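Local coordinates for cell division control protein 45 cdc45 putative (Entamoeba histolytica, PDB 6CC2) that probably acts in chromosomal DNA replication as the Cdc45 subunit of the replicative CMG helicase, together with the MCM2-7 ring and GINS, at residues K426-S431 with Y462-P467. Sequence-based numbering, arbitrary orientation.
With EDO (1,2-ethanediol), chain C.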
loop_
_atom_site.group_PDB
_atom_site.type_symbol
_atom_site.label_atom_id
_atom_site.label_comp_id
_atom_site.label_asym_id
_atom_site.label_seq_id
_atom_site.Cartn_x
_atom_site.Cartn_y
_atom_site.Cartn_z
ATOM N N LYS A 426 -7.404 18.861 -12.892
ATOM C CA LYS A 426 -7.699 17.485 -13.283
ATOM C C LYS A 426 -6.521 16.563 -13.048
ATOM O O LYS A 426 -6.703 15.396 -12.687
ATOM C CB LYS A 426 -8.092 17.438 -14.760
ATOM C CG LYS A 426 -9.265 18.335 -15.137
ATOM C CD LYS A 426 -10.582 17.600 -15.019
ATOM C CE LYS A 426 -11.736 18.458 -15.519
ATOM N NZ LYS A 426 -13.000 17.677 -15.587
ATOM N N TYR A 427 -5.308 17.060 -13.251
ATOM C CA TYR A 427 -4.104 16.286 -13.066
ATOM C C TYR A 427 -2.942 17.256 -13.011
ATOM O O TYR A 427 -3.024 18.379 -13.505
ATOM C CB TYR A 427 -3.878 15.261 -14.197
ATOM C CG TYR A 427 -3.881 15.870 -15.575
ATOM C CD1 TYR A 427 -5.062 16.033 -16.288
ATOM C CD2 TYR A 427 -2.698 16.299 -16.171
ATOM C CE1 TYR A 427 -5.076 16.616 -17.539
ATOM C CE2 TYR A 427 -2.709 16.891 -17.420
ATOM C CZ TYR A 427 -3.904 17.051 -18.099
ATOM O OH TYR A 427 -3.932 17.621 -19.356
ATOM N N ARG A 428 -1.869 16.804 -12.400
ATOM C CA ARG A 428 -0.582 17.465 -12.512
ATOM C C ARG A 428 0.208 16.752 -13.602
ATOM O O ARG A 428 0.077 15.540 -13.782
ATOM C CB ARG A 428 0.208 17.450 -11.218
ATOM C CG ARG A 428 -0.422 18.276 -10.145
ATOM C CD ARG A 428 0.512 18.426 -8.951
ATOM N NE ARG A 428 -0.104 19.389 -8.047
ATOM C CZ ARG A 428 -0.912 19.083 -7.040
ATOM N NH1 ARG A 428 -1.144 17.821 -6.721
ATOM N NH2 ARG A 428 -1.452 20.054 -6.325
ATOM N N PHE A 429 0.979 17.521 -14.348
ATOM C CA PHE A 429 1.780 16.989 -15.448
ATOM C C PHE A 429 3.198 17.493 -15.248
ATOM O O PHE A 429 3.406 18.692 -15.020
ATOM C CB PHE A 429 1.265 17.451 -16.824
ATOM C CG PHE A 429 1.954 16.777 -17.963
ATOM C CD1 PHE A 429 3.221 17.191 -18.367
ATOM C CD2 PHE A 429 1.355 15.740 -18.627
ATOM C CE1 PHE A 429 3.865 16.538 -19.430
ATOM C CE2 PHE A 429 1.998 15.080 -19.667
ATOM C CZ PHE A 429 3.260 15.480 -20.048
ATOM N N CYS A 430 4.163 16.578 -15.345
ATOM C CA CYS A 430 5.563 16.941 -15.221
ATOM C C CYS A 430 6.349 16.186 -16.282
ATOM O O CYS A 430 6.121 14.999 -16.486
ATOM C CB CYS A 430 6.109 16.592 -13.858
ATOM S SG CYS A 430 7.713 17.355 -13.583
ATOM N N SER A 431 7.269 16.870 -16.944
ATOM C CA SER A 431 8.121 16.231 -17.938
ATOM C C SER A 431 9.578 16.464 -17.576
ATOM O O SER A 431 9.947 17.543 -17.116
ATOM C CB SER A 431 7.829 16.730 -19.369
ATOM O OG SER A 431 8.145 18.067 -19.555
ATOM N N TYR A 462 1.056 21.750 -2.040
ATOM C CA TYR A 462 0.028 22.708 -2.429
ATOM C C TYR A 462 -1.317 22.457 -1.774
ATOM O O TYR A 462 -2.270 23.226 -2.021
ATOM C CB TYR A 462 -0.092 22.723 -3.953
ATOM C CG TYR A 462 1.219 23.122 -4.586
ATOM C CD1 TYR A 462 1.742 24.406 -4.391
ATOM C CD2 TYR A 462 1.942 22.237 -5.347
ATOM C CE1 TYR A 462 2.957 24.766 -4.935
ATOM C CE2 TYR A 462 3.155 22.590 -5.902
ATOM C CZ TYR A 462 3.653 23.859 -5.702
ATOM O OH TYR A 462 4.862 24.229 -6.251
ATOM N N LYS A 463 -1.409 21.472 -0.883
ATOM C CA LYS A 463 -2.630 21.160 -0.155
ATOM C C LYS A 463 -3.782 20.944 -1.142
ATOM O O LYS A 463 -4.875 21.489 -1.001
ATOM C CB LYS A 463 -2.981 22.248 0.864
ATOM C CG LYS A 463 -1.930 22.493 1.911
ATOM C CD LYS A 463 -1.575 21.247 2.679
ATOM C CE LYS A 463 -0.611 21.545 3.823
ATOM N NZ LYS A 463 -1.290 22.218 4.968
ATOM N N LYS A 464 -3.510 20.146 -2.171
ATOM C CA LYS A 464 -4.474 19.878 -3.227
ATOM C C LYS A 464 -4.095 18.540 -3.850
ATOM O O LYS A 464 -3.067 18.468 -4.526
ATOM C CB LYS A 464 -4.447 20.990 -4.271
ATOM C CG LYS A 464 -5.265 20.714 -5.545
ATOM C CD LYS A 464 -6.741 20.566 -5.290
ATOM C CE LYS A 464 -7.519 20.566 -6.603
ATOM N NZ LYS A 464 -8.966 20.269 -6.421
ATOM N N TRP A 465 -4.908 17.504 -3.633
ATOM C CA TRP A 465 -4.604 16.169 -4.134
ATOM C C TRP A 465 -5.143 15.988 -5.545
ATOM O O TRP A 465 -6.317 16.260 -5.811
ATOM C CB TRP A 465 -5.182 15.101 -3.190
ATOM C CG TRP A 465 -4.380 15.048 -1.955
ATOM C CD1 TRP A 465 -4.451 15.888 -0.885
ATOM C CD2 TRP A 465 -3.313 14.130 -1.677
ATOM N NE1 TRP A 465 -3.490 15.542 0.049
ATOM C CE2 TRP A 465 -2.777 14.475 -0.423
ATOM C CE3 TRP A 465 -2.743 13.081 -2.393
ATOM C CZ2 TRP A 465 -1.732 13.771 0.156
ATOM C CZ3 TRP A 465 -1.690 12.387 -1.818
ATOM C CH2 TRP A 465 -1.195 12.750 -0.561
ATOM N N LEU A 466 -4.269 15.567 -6.441
ATOM C CA LEU A 466 -4.576 15.320 -7.836
ATOM C C LEU A 466 -3.852 14.071 -8.296
ATOM O O LEU A 466 -2.793 13.725 -7.757
ATOM C CB LEU A 466 -4.140 16.501 -8.722
ATOM C CG LEU A 466 -4.946 17.769 -8.535
ATOM C CD1 LEU A 466 -4.239 18.894 -9.243
ATOM C CD2 LEU A 466 -6.383 17.584 -9.082
ATOM N N PRO A 467 -4.379 13.395 -9.313
ATOM C CA PRO A 467 -3.583 12.383 -10.008
ATOM C C PRO A 467 -2.431 13.059 -10.729
ATOM O O PRO A 467 -2.418 14.281 -10.925
ATOM C CB PRO A 467 -4.590 11.730 -10.962
ATOM C CG PRO A 467 -5.618 12.760 -11.203
ATOM C CD PRO A 467 -5.682 13.625 -9.956
HETATM C C1 EDO C . 2.519 21.167 -10.251
HETATM O O1 EDO C . 3.370 20.815 -9.137
HETATM C C2 EDO C . 1.568 22.302 -9.865
HETATM O O2 EDO C . 0.749 21.925 -8.755
HETATM O O HOH W 1 -0.466 15.215 -7.748
#
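Both terminal nitrogens of Arg428 converge on one backbone oxygen, Lys464 O, in an end-on grip: NH1 lies 3.0 Å and NH2 2.9 Å from it. The N-H...O angles of 143° and 149° are bent, as expected when one acceptor is shared, and the oxygen sits almost in the guanidinium plane. From CG to NE the arginine chain is extended, which carries the group across to the loop that follows helix 444-462. NE and the second N-H of NH1 are used as well: NE donates to O2 of a 1,2-ethanediol, probably picked up from the crystallisation solution, at 2.8 Å, while a water accepts from NH1 and donates to Leu466 O. Lys464 O, the diol and the water thus lie at the edge of the guanidinium, while Leu466 CD1 covers one face, 4.0 Å above its centre. Strand 427-432 lies parallel to strand 468-474 in a mixed sheet; the two are joined through helices 435-441 and 444-462 in a beta-alpha-beta crossover, and the contact marks where the returning chain enters that sheet. Here Arg428 N donates to Pro467 O at 3.0 Å, nearly straight at 169°, and the backbone pairing continues from Arg428 to Ile469. Just before this, a classic beta bulge places Lys426 and Tyr427 together against Glu423 on the neighbouring antiparallel strand. The Pro467 ring rests beside the bulge, its CG 3.2 Å from Lys426 O; the CB of Tyr427 points away from the loop, and its ring meets that of Phe540.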